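Local coordinates for ATP-citrate lyase beta-subunit (PDB 6HXJ), which probably takes part in the ATP-citrate lyase reaction, in which citrate and coenzyme A are converted to oxaloacetate and acetyl-CoA at the expense of ATP, at residues A[242-245]-A[246-249]. Numbering follows the deposited sequence.
Sequences EIDS and RIKG. With COA (coenzyme A), chain B.
A chi1 of 170° swings Glu242 CG away from its own backbone N, and the bend of Arg246 at chi3 (88°) carries its guanidinium obliquely past the carboxylate, the two planes 77° apart. The pair is a worked example of i to i+4 neighbours of opposite charge, here at the C-terminal end of helix 235-246, in the region assigned to the ATP citrate lyase citrate-binding family. The two side chains run alongside each other in the same direction, Glu242 OE1 coming 4.0 Å from Arg246 CD. OE1 sits off the plane of the guanidinium, 4.4 Å from Arg246 NE, and none of the N-H groups is aimed there, so whatever attraction exists is probably one of charge alone.

In the backbone, the carbonyl of Glu242 gathers two donors: Glu242 O accepts both Arg246 N, in the i to i+4 bond of the last turn, and Ser245 OG at 2.7 Å, both arriving from the same face of the carbonyl plane. The helix ends at Ile247, where the backbone abandons helical angles and the N-H is divided between two weak bonds, to Ile243 O and to Asp244 O. Its side-chain atoms CG1 and CG2 both rest against Ile243 O, and Trp298 of helix 297-309 meets Arg246 and Ile247.

Asp244 reaches forward over the turn: its OD2 makes weak hydrogen bonds to Val251 N and Ser250 OG, linking, if only weakly, the helix end to the start of strand 250-255. Beyond the helix, Lys248 turns away from this turn and stretches toward the coenzyme A of chain B. Its amine lies near the ligand's 3'-phosphate, where charge attraction is likely, with Lys248 NZ 3.7 Å from the phosphate oxygen O8A and 3.5 Å from the ribose carbon C5B.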
ATOM      1  N   GLU A 242      21.907 -24.861 -40.134  1.00116.68           N
ATOM      2  CA  GLU A 242      21.984 -23.724 -39.219  1.00118.65           C
ATOM      3  C   GLU A 242      20.627 -23.596 -38.505  1.00116.00           C
ATOM      4  O   GLU A 242      20.560 -23.480 -37.272  1.00115.46           O
ATOM      5  CB  GLU A 242      22.343 -22.451 -40.042  1.00123.92           C
ATOM      6  CG  GLU A 242      22.241 -21.113 -39.310  1.00144.82           C
ATOM      7  CD  GLU A 242      21.736 -19.919 -40.110  1.00173.65           C
ATOM      8  OE1 GLU A 242      20.980 -19.104 -39.530  1.00166.62           O
ATOM      9  OE2 GLU A 242      22.098 -19.787 -41.303  1.00169.81           O
ATOM     10  N   ILE A 243      19.551 -23.645 -39.316  1.00108.16           N
ATOM     11  CA  ILE A 243      18.170 -23.573 -38.845  1.00104.70           C
ATOM     12  C   ILE A 243      17.903 -24.686 -37.818  1.00107.87           C
ATOM     13  O   ILE A 243      17.376 -24.397 -36.752  1.00107.37           O
ATOM     14  CB  ILE A 243      17.136 -23.549 -40.010  1.00104.34           C
ATOM     15  CG1 ILE A 243      17.206 -22.203 -40.757  1.00106.70           C
ATOM     16  CG2 ILE A 243      15.705 -23.741 -39.460  1.00100.67           C
ATOM     17  CD1 ILE A 243      16.708 -22.232 -42.144  1.00109.22           C
ATOM     18  N   ASP A 244      18.327 -25.931 -38.121  1.00103.78           N
ATOM     19  CA  ASP A 244      18.164 -27.106 -37.269  1.00101.35           C
ATOM     20  C   ASP A 244      18.869 -26.952 -35.926  1.00104.15           C
ATOM     21  O   ASP A 244      18.244 -27.215 -34.902  1.00101.95           O
ATOM     22  CB  ASP A 244      18.606 -28.393 -37.999  1.00103.22           C
ATOM     23  CG  ASP A 244      18.166 -29.731 -37.416  1.00124.05           C
ATOM     24  OD1 ASP A 244      17.651 -29.750 -36.272  1.00127.27           O
ATOM     25  OD2 ASP A 244      18.359 -30.763 -38.091  1.00133.19           O
ATOM     26  N   SER A 245      20.147 -26.525 -35.918  1.00102.76           N
ATOM     27  CA  SER A 245      20.920 -26.351 -34.684  1.00105.53           C
ATOM     28  C   SER A 245      20.250 -25.385 -33.687  1.00109.45           C
ATOM     29  O   SER A 245      20.233 -25.650 -32.481  1.00109.70           O
ATOM     30  CB  SER A 245      22.340 -25.897 -35.009  1.00114.60           C
ATOM     31  OG  SER A 245      22.344 -24.624 -35.631  1.00129.08           O
ATOM     32  N   ARG A 246      19.679 -24.289 -34.214  1.00105.10           N
ATOM     33  CA  ARG A 246      18.996 -23.257 -33.445  1.00104.86           C
ATOM     34  C   ARG A 246      17.657 -23.743 -32.890  1.00101.95           C
ATOM     35  O   ARG A 246      17.252 -23.268 -31.841  1.00102.91           O
ATOM     36  CB  ARG A 246      18.807 -21.986 -34.306  1.00106.18           C
ATOM     37  CG  ARG A 246      20.119 -21.239 -34.601  1.00120.78           C
ATOM     38  CD  ARG A 246      20.019 -20.270 -35.773  1.00141.85           C
ATOM     39  NE  ARG A 246      19.564 -18.931 -35.376  1.00158.38           N
ATOM     40  CZ  ARG A 246      18.358 -18.431 -35.641  1.00167.47           C
ATOM     41  NH1 ARG A 246      17.465 -19.150 -36.314  1.00149.58           N
ATOM     42  NH2 ARG A 246      18.036 -17.205 -35.242  1.00148.66           N
ATOM     43  N   ILE A 247      16.975 -24.682 -33.570  1.00 92.75           N
ATOM     44  CA  ILE A 247      15.633 -25.139 -33.185  1.00 87.69           C
ATOM     45  C   ILE A 247      15.617 -26.449 -32.389  1.00 91.88           C
ATOM     46  O   ILE A 247      16.475 -27.302 -32.591  1.00 93.19           O
ATOM     47  CB  ILE A 247      14.623 -25.199 -34.376  1.00 86.61           C
ATOM     48  CG1 ILE A 247      14.946 -26.305 -35.391  1.00 83.85           C
ATOM     49  CG2 ILE A 247      14.462 -23.852 -35.056  1.00 89.41           C
ATOM     50  CD1 ILE A 247      13.712 -26.890 -36.063  1.00 83.45           C
ATOM     51  N   LYS A 248      14.582 -26.628 -31.526  1.00 86.99           N
ATOM     52  CA  LYS A 248      14.391 -27.831 -30.710  1.00 84.99           C
ATOM     53  C   LYS A 248      13.958 -29.019 -31.569  1.00 88.15           C
ATOM     54  O   LYS A 248      14.389 -30.157 -31.307  1.00 86.34           O
ATOM     55  CB  LYS A 248      13.446 -27.569 -29.538  1.00 85.88           C
ATOM     56  CG  LYS A 248      14.171 -27.017 -28.314  1.00107.46           C
ATOM     57  CD  LYS A 248      13.231 -26.286 -27.374  1.00124.89           C
ATOM     58  CE  LYS A 248      13.935 -25.272 -26.485  1.00136.59           C
ATOM     59  NZ  LYS A 248      12.972 -24.459 -25.684  1.00138.37           N
ATOM     60  N   GLY A 249      13.198 -28.728 -32.637  1.00 84.35           N
ATOM     61  CA  GLY A 249      12.808 -29.744 -33.611  1.00 81.84           C
ATOM     62  C   GLY A 249      13.951 -30.117 -34.545  1.00 86.68           C
ATOM     63  O   GLY A 249      15.129 -29.859 -34.259  1.00 87.75           O
TER
HETATM   64  N1A COA B1001      12.741 -13.964 -22.015  1.00 66.76           N
HETATM   65  C2A COA B1001      13.652 -14.571 -22.780  1.00 63.77           C
HETATM   66  N3A COA B1001      13.698 -15.848 -23.164  1.00 67.45           N
HETATM   67  C4A COA B1001      12.676 -16.548 -22.647  1.00 70.54           C
HETATM   68  C5A COA B1001      11.674 -16.063 -21.824  1.00 71.78           C
HETATM   69  C6A COA B1001      11.708 -14.687 -21.530  1.00 68.46           C
HETATM   70  N6A COA B1001      10.727 -14.047 -20.899  1.00 69.26           N
HETATM   71  N7A COA B1001      10.791 -17.076 -21.473  1.00 73.99           N
HETATM   72  C8A COA B1001      11.260 -18.127 -22.102  1.00 71.30           C
HETATM   73  N9A COA B1001      12.401 -17.883 -22.824  1.00 72.93           N
HETATM   74  C1B COA B1001      13.198 -18.851 -23.573  1.00 79.66           C
HETATM   75  C2B COA B1001      13.728 -20.016 -22.731  1.00 78.11           C
HETATM   76  O2B COA B1001      14.933 -19.683 -22.044  1.00 71.54           O
HETATM   77  C3B COA B1001      13.830 -21.112 -23.793  1.00 82.68           C
HETATM   78  O3B COA B1001      15.028 -20.930 -24.577  1.00 86.04           O
HETATM   79  P3B COA B1001      16.375 -21.852 -24.611  1.00 89.00           P
HETATM   80  O7A COA B1001      16.712 -21.988 -26.112  1.00 94.67           O
HETATM   81  O8A COA B1001      16.078 -23.258 -24.086  1.00 87.22           O
HETATM   82  O9A COA B1001      17.439 -21.154 -23.852  1.00 89.90           O
HETATM   83  C4B COA B1001      12.643 -20.832 -24.716  1.00 87.74           C
HETATM   84  O4B COA B1001      12.382 -19.419 -24.582  1.00 86.56           O
HETATM   85  C5B COA B1001      11.365 -21.608 -24.485  1.00 98.82           C
HETATM   86  O5B COA B1001      11.462 -22.374 -23.258  1.00112.03           O
HETATM   87  P1A COA B1001      10.684 -22.244 -21.812  1.00122.57           P
HETATM   88  O1A COA B1001      11.571 -22.210 -20.615  1.00122.75           O
HETATM   89  O2A COA B1001       9.647 -21.117 -21.857  1.00119.95           O
HETATM   90  O3A COA B1001       9.922 -23.639 -21.906  1.00132.68           O
HETATM   91  P2A COA B1001       8.550 -24.102 -22.567  1.00140.22           P
HETATM   92  O4A COA B1001       8.901 -24.775 -23.928  1.00140.94           O
HETATM   93  O5A COA B1001       7.767 -24.871 -21.580  1.00140.72           O
HETATM   94  O6A COA B1001       7.739 -22.757 -22.914  1.00141.61           O